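Local coordinates for periplasmic binding protein/LacI transcriptional regulator (PDB 3BRS) that probably binds a sugar outside the cell and hands it to a membrane transporter, as periplasmic sugar-binding proteins of the LacI-related family do, at residues Val254-Ala257 and Leu258-Leu261. Residues are numbered along the deposited sequence; the frame is centred on the assembly and turned at random.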
ATOM      1  N   VAL A 254     -11.451  10.275  -7.352  1.00 30.79           N
ATOM      2  CA  VAL A 254     -12.829  10.666  -7.760  1.00 31.85           C
ATOM      3  C   VAL A 254     -12.867  12.002  -8.505  1.00 35.56           C
ATOM      4  O   VAL A 254     -13.194  12.068  -9.711  1.00 37.61           O
ATOM      5  CB  VAL A 254     -13.858  10.656  -6.579  1.00 28.46           C
ATOM      6  CG1 VAL A 254     -15.267  11.102  -7.083  1.00 35.53           C
ATOM      7  CG2 VAL A 254     -13.963   9.242  -6.018  1.00 35.51           C
ATOM      8  N   GLU A 255     -12.566  13.070  -7.778  1.00 36.76           N
ATOM      9  CA  GLU A 255     -12.476  14.388  -8.353  1.00 35.58           C
ATOM     10  C   GLU A 255     -11.864  14.443  -9.772  1.00 35.21           C
ATOM     11  O   GLU A 255     -12.437  15.047 -10.643  1.00 38.09           O
ATOM     12  CB  GLU A 255     -11.703  15.271  -7.380  1.00 37.21           C
ATOM     13  CG  GLU A 255     -11.626  16.687  -7.773  1.00 44.55           C
ATOM     14  CD  GLU A 255     -10.782  17.433  -6.792  1.00 52.10           C
ATOM     15  OE1 GLU A 255      -9.559  17.129  -6.745  1.00 55.57           O
ATOM     16  OE2 GLU A 255     -11.330  18.288  -6.058  1.00 44.48           O
ATOM     17  N   LYS A 256     -10.740  13.792 -10.005  1.00 32.52           N
ATOM     18  CA  LYS A 256     -10.018  13.924 -11.248  1.00 34.67           C
ATOM     19  C   LYS A 256     -10.555  12.942 -12.292  1.00 35.20           C
ATOM     20  O   LYS A 256     -10.294  13.095 -13.476  1.00 35.49           O
ATOM     21  CB  LYS A 256      -8.519  13.627 -11.077  1.00 36.27           C
ATOM     22  CG  LYS A 256      -7.737  14.586 -10.152  1.00 55.88           C
ATOM     23  CD  LYS A 256      -7.730  16.005 -10.681  1.00 45.04           C
ATOM     24  CE  LYS A 256      -6.677  16.874  -9.951  1.00 57.76           C
ATOM     25  NZ  LYS A 256      -7.271  17.648  -8.835  1.00 49.91           N
ATOM     26  N   ALA A 257     -11.289  11.930 -11.849  1.00 33.72           N
ATOM     27  CA  ALA A 257     -12.083  11.069 -12.770  1.00 34.63           C
ATOM     28  C   ALA A 257     -13.087  11.981 -13.454  1.00 32.01           C
ATOM     29  O   ALA A 257     -13.509  11.727 -14.605  1.00 29.38           O
ATOM     30  CB  ALA A 257     -12.850  10.015 -11.999  1.00 36.45           C
ATOM     31  N   LEU A 258     -13.436  13.050 -12.735  1.00 31.75           N
ATOM     32  CA  LEU A 258     -14.350  14.037 -13.234  1.00 33.76           C
ATOM     33  C   LEU A 258     -13.777  14.813 -14.427  1.00 31.93           C
ATOM     34  O   LEU A 258     -14.464  15.082 -15.398  1.00 30.16           O
ATOM     35  CB  LEU A 258     -14.760  14.975 -12.118  1.00 36.32           C
ATOM     36  CG  LEU A 258     -15.989  14.594 -11.274  1.00 49.91           C
ATOM     37  CD1 LEU A 258     -16.561  15.871 -10.597  1.00 38.65           C
ATOM     38  CD2 LEU A 258     -17.029  13.918 -12.168  1.00 38.39           C
ATOM     39  N   LYS A 259     -12.488  15.119 -14.371  1.00 33.77           N
ATOM     40  CA  LYS A 259     -11.851  15.831 -15.450  1.00 33.44           C
ATOM     41  C   LYS A 259     -11.910  14.998 -16.691  1.00 35.52           C
ATOM     42  O   LYS A 259     -12.328  15.498 -17.737  1.00 36.09           O
ATOM     43  CB  LYS A 259     -10.437  16.208 -15.084  1.00 33.25           C
ATOM     44  CG  LYS A 259     -10.459  17.082 -13.860  1.00 36.70           C
ATOM     45  CD  LYS A 259      -9.544  18.221 -13.988  1.00 40.60           C
ATOM     46  CE  LYS A 259      -9.932  19.309 -13.024  1.00 44.97           C
ATOM     47  NZ  LYS A 259      -9.830  20.590 -13.769  1.00 43.38           N
ATOM     48  N   LEU A 260     -11.609  13.712 -16.574  1.00 32.42           N
ATOM     49  CA  LEU A 260     -11.591  12.855 -17.763  1.00 33.45           C
ATOM     50  C   LEU A 260     -12.940  12.807 -18.459  1.00 36.67           C
ATOM     51  O   LEU A 260     -13.008  12.828 -19.677  1.00 36.60           O
ATOM     52  CB  LEU A 260     -11.251  11.417 -17.406  1.00 31.83           C
ATOM     53  CG  LEU A 260     -10.002  11.145 -16.604  1.00 32.52           C
ATOM     54  CD1 LEU A 260     -10.009   9.673 -16.156  1.00 34.62           C
ATOM     55  CD2 LEU A 260      -8.768  11.477 -17.493  1.00 36.24           C
ATOM     56  N   LEU A 261     -13.999  12.658 -17.671  1.00 37.25           N
ATOM     57  CA  LEU A 261     -15.349  12.585 -18.209  1.00 38.65           C
ATOM     58  C   LEU A 261     -15.765  13.918 -18.821  1.00 41.98           C
ATOM     59  O   LEU A 261     -16.547  13.919 -19.754  1.00 43.67           O
ATOM     60  CB  LEU A 261     -16.309  12.251 -17.079  1.00 36.31           C
ATOM     61  CG  LEU A 261     -16.998  10.923 -16.805  1.00 54.88           C
ATOM     62  CD1 LEU A 261     -16.490   9.588 -17.406  1.00 20.34           C
ATOM     63  CD2 LEU A 261     -16.953  10.919 -15.361  1.00 22.25           C
TER
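Lys256 and Lys259 meet side by side on one flank of the helix 246-262. Lys259 is the chain to follow. Its CB lies 3.5 Å from Lys256 O. Its CG sits anti to its own carbonyl carbon (chi1 -60°). This carries CG back along the helix, 4.0 Å from Lys256 O and 4.3 Å from Lys256 CD. The two aliphatic stems therefore touch lightly alongside each other. Beyond CG the Lys259 chain bends at chi2 and again at chi4. The tip leads outward from the helix, and NZ forms a salt bridge with Glu264. Lys256 runs outward in much the same direction, and its ammonium forms a salt bridge with Glu255. There NZ lies 3.1 Å from Glu255 OE1 and meets it from above the carboxylate plane, 46° out of it. The other oxygen, Glu255 OE2, is hydrogen-bonded to Tyr36 OH. The two like charges stay apart, with Lys256 NZ 6.3 Å from Lys259 NZ. Each has a carboxylate partner, which probably eases any repulsion.

The backbone beneath is helical. Leu258 N donates to Val254 O at 3.2 Å, and Leu261 N donates to Ala257 O, also at 3.2 Å. The i to i+4 bond from Leu260 N to Lys256 O is weak. Lys256 O also takes a weak bond from Lys259 N. Leu261 bends its CD2 back to 3.6 Å from Ala257 O.

The apolar residues join this helix to the parallel sheet of one lobe of the two-lobed periplasmic binding protein fold. Val254, Ala257 and Leu258 touch Met8 on strand 7-11. Ala257 and Leu260 reach Ile94 on strand 92-96. Val254 also packs on Ala29 and Ala32 of the neighbouring helix 20-36.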